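Local structure of protein induced by osmotic stress (Scheffersomyces stipitis, 5YWN) at residues 115-126 against 184-193. The protein probably catalyses the NADPH-dependent asymmetric reduction of haloketones and related carbonyl compounds to alcohols. The protein carries 1 engineered substitution. Sequence-based numbering, arbitrary orientation.
With NAP (NADP nicotinamide-adenine-dinucleotide phosphate), chain B.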
loop_
_atom_site.group_PDB
_atom_site.type_symbol
_atom_site.label_atom_id
_atom_site.label_comp_id
_atom_site.label_asym_id
_atom_site.label_seq_id
_atom_site.Cartn_x
_atom_site.Cartn_y
_atom_site.Cartn_z
ATOM N N PRO A 115 -24.776 4.546 5.477
ATOM C CA PRO A 115 -24.876 6.002 5.416
ATOM C C PRO A 115 -24.148 6.743 6.519
ATOM O O PRO A 115 -23.872 7.878 6.392
ATOM C CB PRO A 115 -26.380 6.263 5.510
ATOM C CG PRO A 115 -26.940 5.056 6.052
ATOM C CD PRO A 115 -26.065 3.930 5.731
ATOM N N GLN A 116 -23.892 6.058 7.597
ATOM C CA GLN A 116 -23.148 6.566 8.701
ATOM C C GLN A 116 -21.672 6.800 8.400
ATOM O O GLN A 116 -21.048 7.481 9.112
ATOM C CB GLN A 116 -23.319 5.675 9.911
ATOM C CG GLN A 116 -22.414 4.488 9.983
ATOM C CD GLN A 116 -22.910 3.337 9.197
ATOM O OE1 GLN A 116 -23.858 3.437 8.496
ATOM N NE2 GLN A 116 -22.242 2.257 9.306
ATOM N N ILE A 117 -21.150 6.207 7.352
ATOM C CA ILE A 117 -19.743 6.361 7.058
ATOM C C ILE A 117 -19.473 7.744 6.495
ATOM O O ILE A 117 -19.972 8.114 5.517
ATOM C CB ILE A 117 -19.207 5.264 6.143
ATOM C CG1 ILE A 117 -19.288 3.921 6.805
ATOM C CG2 ILE A 117 -17.746 5.515 5.817
ATOM C CD1 ILE A 117 -18.845 2.757 5.984
ATOM N N THR A 118 -18.769 8.507 7.288
ATOM C CA THR A 118 -18.209 9.805 7.025
ATOM C C THR A 118 -16.952 9.941 6.103
ATOM O O THR A 118 -16.750 10.917 5.483
ATOM C CB THR A 118 -17.990 10.538 8.341
ATOM O OG1 THR A 118 -16.926 9.924 9.021
ATOM C CG2 THR A 118 -19.211 10.451 9.198
ATOM N N ARG A 119 -16.072 8.975 6.200
ATOM C CA ARG A 119 -14.817 9.005 5.490
ATOM C C ARG A 119 -14.479 7.678 4.826
ATOM O O ARG A 119 -14.668 6.663 5.386
ATOM C CB ARG A 119 -13.675 9.498 6.360
ATOM C CG ARG A 119 -13.850 10.866 6.943
ATOM C CD ARG A 119 -13.583 11.945 5.936
ATOM N NE ARG A 119 -12.191 12.204 5.800
ATOM C CZ ARG A 119 -11.544 13.129 6.464
ATOM N NH1 ARG A 119 -12.183 13.902 7.264
ATOM N NH2 ARG A 119 -10.274 13.263 6.315
ATOM N N VAL A 120 -14.007 7.765 3.608
ATOM C CA VAL A 120 -13.469 6.679 2.868
ATOM C C VAL A 120 -12.073 7.038 2.327
ATOM O O VAL A 120 -11.867 8.114 1.813
ATOM C CB VAL A 120 -14.376 6.263 1.732
ATOM C CG1 VAL A 120 -13.713 5.228 0.855
ATOM C CG2 VAL A 120 -15.758 5.859 2.213
ATOM N N VAL A 121 -11.156 6.109 2.479
ATOM C CA VAL A 121 -9.825 6.247 1.957
ATOM C C VAL A 121 -9.561 5.110 1.003
ATOM O O VAL A 121 -9.697 3.974 1.345
ATOM C CB VAL A 121 -8.743 6.237 3.045
ATOM C CG1 VAL A 121 -7.383 6.492 2.479
ATOM C CG2 VAL A 121 -9.057 7.122 4.181
ATOM N N TYR A 122 -9.169 5.446 -0.198
ATOM C CA TYR A 122 -8.791 4.455 -1.142
ATOM C C TYR A 122 -7.270 4.368 -1.252
ATOM O O TYR A 122 -6.629 5.337 -1.441
ATOM C CB TYR A 122 -9.397 4.738 -2.493
ATOM C CG TYR A 122 -8.936 3.800 -3.541
ATOM C CD1 TYR A 122 -9.278 2.481 -3.485
ATOM C CD2 TYR A 122 -8.102 4.207 -4.535
ATOM C CE1 TYR A 122 -8.858 1.600 -4.410
ATOM C CE2 TYR A 122 -7.668 3.339 -5.469
ATOM C CZ TYR A 122 -8.041 2.025 -5.381
ATOM O OH TYR A 122 -7.615 1.149 -6.250
ATOM N N THR A 123 -6.737 3.175 -1.143
ATOM C CA THR A 123 -5.321 2.963 -1.282
ATOM C C THR A 123 -4.982 2.829 -2.796
ATOM O O THR A 123 -5.189 1.853 -3.385
ATOM C CB THR A 123 -4.780 1.727 -0.522
ATOM O OG1 THR A 123 -5.208 1.694 0.810
ATOM C CG2 THR A 123 -3.258 1.658 -0.595
ATOM N N SER A 124 -4.455 3.886 -3.349
ATOM C CA SER A 124 -4.057 3.904 -4.726
ATOM C C SER A 124 -2.568 3.585 -4.813
ATOM O O SER A 124 -2.098 2.787 -4.080
ATOM C CB SER A 124 -4.392 5.225 -5.394
ATOM O OG SER A 124 -4.396 5.163 -6.767
ATOM N N SER A 125 -1.897 4.182 -5.777
ATOM C CA SER A 125 -0.494 4.015 -6.009
ATOM C C SER A 125 0.093 5.079 -6.926
ATOM O O SER A 125 -0.585 5.647 -7.705
ATOM C CB SER A 125 -0.216 2.639 -6.587
ATOM O OG SER A 125 1.084 2.497 -6.980
ATOM N N VAL A 126 1.398 5.206 -6.902
ATOM C CA VAL A 126 2.085 6.064 -7.827
ATOM C C VAL A 126 1.828 5.635 -9.271
ATOM O O VAL A 126 1.856 6.424 -10.098
ATOM C CB VAL A 126 3.598 6.164 -7.566
ATOM C CG1 VAL A 126 4.314 4.894 -7.919
ATOM C CG2 VAL A 126 4.174 7.388 -8.229
ATOM N N ASN A 184 -22.628 10.419 1.381
ATOM C CA ASN A 184 -22.450 10.991 2.677
ATOM C C ASN A 184 -20.979 11.172 3.055
ATOM O O ASN A 184 -20.691 11.973 3.818
ATOM C CB ASN A 184 -23.177 10.205 3.755
ATOM C CG ASN A 184 -24.693 10.306 3.649
ATOM O OD1 ASN A 184 -25.213 11.071 2.926
ATOM N ND2 ASN A 184 -25.351 9.509 4.376
ATOM N N PHE A 185 -20.106 10.347 2.533
ATOM C CA PHE A 185 -18.716 10.389 2.898
ATOM C C PHE A 185 -17.870 11.293 2.036
ATOM O O PHE A 185 -18.171 11.509 0.935
ATOM C CB PHE A 185 -18.127 9.000 2.907
ATOM C CG PHE A 185 -18.233 8.275 1.602
ATOM C CD1 PHE A 185 -17.338 8.481 0.598
ATOM C CD2 PHE A 185 -19.207 7.365 1.400
ATOM C CE1 PHE A 185 -17.431 7.795 -0.581
ATOM C CE2 PHE A 185 -19.320 6.677 0.230
ATOM C CZ PHE A 185 -18.433 6.889 -0.770
ATOM N N ALA A 186 -16.800 11.790 2.601
ATOM C CA ALA A 186 -15.716 12.382 1.875
ATOM C C ALA A 186 -14.615 11.346 1.525
ATOM O O ALA A 186 -14.297 10.479 2.286
ATOM C CB ALA A 186 -15.141 13.522 2.636
ATOM N N LEU A 187 -14.045 11.495 0.365
ATOM C CA LEU A 187 -13.067 10.573 -0.105
ATOM C C LEU A 187 -11.698 11.184 -0.104
ATOM O O LEU A 187 -11.532 12.324 -0.370
ATOM C CB LEU A 187 -13.383 10.086 -1.509
ATOM C CG LEU A 187 -12.385 9.210 -2.281
ATOM C CD1 LEU A 187 -12.158 7.891 -1.603
ATOM C CD2 LEU A 187 -12.793 8.989 -3.724
ATOM N N SER A 188 -10.740 10.363 0.180
ATOM C CA SER A 188 -9.367 10.713 0.001
ATOM C C SER A 188 -8.551 9.509 -0.459
ATOM O O SER A 188 -8.956 8.429 -0.261
ATOM C CB SER A 188 -8.824 11.346 1.263
ATOM O OG SER A 188 -8.800 10.469 2.313
ATOM N N THR A 189 -7.419 9.740 -1.104
ATOM C CA THR A 189 -6.590 8.651 -1.574
ATOM C C THR A 189 -5.196 8.761 -1.043
ATOM O O THR A 189 -4.735 9.810 -0.766
ATOM C CB THR A 189 -6.525 8.492 -3.131
ATOM O OG1 THR A 189 -5.702 9.489 -3.714
ATOM C CG2 THR A 189 -7.885 8.501 -3.761
ATOM N N VAL A 190 -4.548 7.627 -0.937
ATOM C CA VAL A 190 -3.143 7.543 -0.640
ATOM C C VAL A 190 -2.400 6.853 -1.795
ATOM O O VAL A 190 -2.744 5.794 -2.192
ATOM C CB VAL A 190 -2.904 6.893 0.712
ATOM C CG1 VAL A 190 -1.442 6.743 0.994
ATOM C CG2 VAL A 190 -3.597 7.659 1.798
ATOM N N ASN A 191 -1.386 7.500 -2.307
ATOM C CA ASN A 191 -0.694 7.088 -3.513
ATOM C C ASN A 191 0.807 6.809 -3.241
ATOM O O ASN A 191 1.654 7.635 -3.377
ATOM C CB ASN A 191 -0.879 8.111 -4.643
ATOM C CG ASN A 191 -2.316 8.338 -5.006
ATOM O OD1 ASN A 191 -3.078 8.751 -4.228
ATOM N ND2 ASN A 191 -2.650 8.038 -6.208
ATOM N N PRO A 192 1.090 5.621 -2.763
ATOM C CA PRO A 192 2.461 5.246 -2.437
ATOM C C PRO A 192 3.318 4.754 -3.593
ATOM O O PRO A 192 2.851 4.217 -4.528
ATOM C CB PRO A 192 2.300 4.137 -1.412
ATOM C CG PRO A 192 0.899 3.919 -1.286
ATOM C CD PRO A 192 0.177 4.574 -2.375
ATOM N N VAL A 193 4.612 4.912 -3.397
ATOM C CA VAL A 193 5.663 4.267 -4.147
ATOM C C VAL A 193 5.983 2.884 -3.552
ATOM O O VAL A 193 5.199 2.361 -2.831
ATOM C CB VAL A 193 6.919 5.157 -4.265
ATOM C CG1 VAL A 193 6.564 6.461 -4.909
ATOM C CG2 VAL A 193 7.558 5.361 -2.918
HETATM P PA NAP B . -0.356 -7.502 -0.594
HETATM O O1A NAP B . 0.545 -7.592 0.614
HETATM O O2A NAP B . -0.444 -8.661 -1.558
HETATM O O5B NAP B . -1.845 -7.155 -0.086
HETATM C C5B NAP B . -2.974 -7.438 -0.910
HETATM C C4B NAP B . -4.127 -7.938 -0.048
HETATM O O4B NAP B . -5.372 -7.725 -0.722
HETATM C C3B NAP B . -4.004 -9.426 0.242
HETATM O O3B NAP B . -3.889 -9.661 1.649
HETATM C C2B NAP B . -5.259 -10.073 -0.309
HETATM O O2B NAP B . -5.981 -10.737 0.725
HETATM C C1B NAP B . -6.089 -8.948 -0.909
HETATM N N9A NAP B . -6.309 -9.194 -2.357
HETATM C C8A NAP B . -5.351 -9.215 -3.304
HETATM N N7A NAP B . -5.891 -9.467 -4.524
HETATM C C5A NAP B . -7.219 -9.613 -4.366
HETATM C C6A NAP B . -8.378 -9.893 -5.244
HETATM N N6A NAP B . -8.219 -10.074 -6.578
HETATM N N1A NAP B . -9.599 -9.963 -4.669
HETATM C C2A NAP B . -9.780 -9.786 -3.346
HETATM N N3A NAP B . -8.769 -9.530 -2.497
HETATM C C4A NAP B . -7.490 -9.432 -2.934
HETATM O O3 NAP B . 0.047 -6.183 -1.426
HETATM P PN NAP B . 0.609 -4.879 -0.668
HETATM O O1N NAP B . 2.014 -4.619 -1.153
HETATM O O2N NAP B . 0.339 -5.038 0.810
HETATM O O5D NAP B . -0.343 -3.708 -1.230
HETATM C C5D NAP B . -1.396 -3.182 -0.424
HETATM C C4D NAP B . -2.171 -2.130 -1.207
HETATM O O4D NAP B . -1.408 -0.922 -1.302
HETATM C C3D NAP B . -2.483 -2.596 -2.622
HETATM O O3D NAP B . -3.896 -2.705 -2.819
HETATM C C2D NAP B . -1.890 -1.557 -3.552
HETATM O O2D NAP B . -2.902 -0.987 -4.387
HETATM C C1D NAP B . -1.265 -0.494 -2.661
HETATM N N1N NAP B . 0.152 -0.322 -2.998
HETATM C C2N NAP B . 1.079 -1.045 -2.356
HETATM C C3N NAP B . 2.428 -0.897 -2.661
HETATM C C7N NAP B . 3.460 -1.710 -1.938
HETATM O O7N NAP B . 4.597 -1.759 -2.376
HETATM N N7N NAP B . 3.106 -2.359 -0.830
HETATM C C4N NAP B . 2.810 0.008 -3.640
HETATM C C5N NAP B . 1.830 0.744 -4.291
HETATM C C6N NAP B . 0.496 0.558 -3.947
HETATM P P2B NAP B . -5.693 -12.285 1.058
HETATM O O1X NAP B . -6.996 -12.781 1.639
HETATM O O2X NAP B . -5.339 -12.886 -0.280
HETATM O O3X NAP B . -4.549 -12.239 2.043
HETATM O O HOH W 1 -11.457 10.878 3.520
#
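V120 lays CG2 over one face of the F185 ring, 3.6 Å from the ring centroid, as a CH-pi contact. With CG between the backbone N and the carbonyl carbon (chi1 58°), F185 turns this ring face to V120 CG2. I110 of helix 91-113 also packs on both residues. On the same side of the sheet, V120 CG1 meets L187 CD1 at 3.9 Å. V121 CG1 touches V190 CG2 on the other side, where R119 and S188 also lie. Water 1 accepts from R119 NE at 2.7 Å and lies 3.1 Å from A186 O; the guanidinium NH2 binds K251 O and A248 O.

Strands 119-123 and 186-192 are parallel neighbours in the Rossmann-type sheet. Backbone bonds join them from A186 N to T118 O as far as S124 N to V190 O. At one end, N184 ND2 reaches P115 O in a nearly straight bond (3.0 Å, 170°). At the other, V126 N binds P192 O at 3.0 Å.

Two separate features mark this end of the strands. S125 OG lies 3.3 Å from C5N of the nicotinamide, and T123 CG2 touches the adjoining ribose. Farther from the ring, N191 ND2 and S124 OG both bond to E171, and T189 OG1 donates to N191 OD1 at 2.8 Å. The N191 amide is thus held at both its oxygen and its nitrogen, which fixes its rotation.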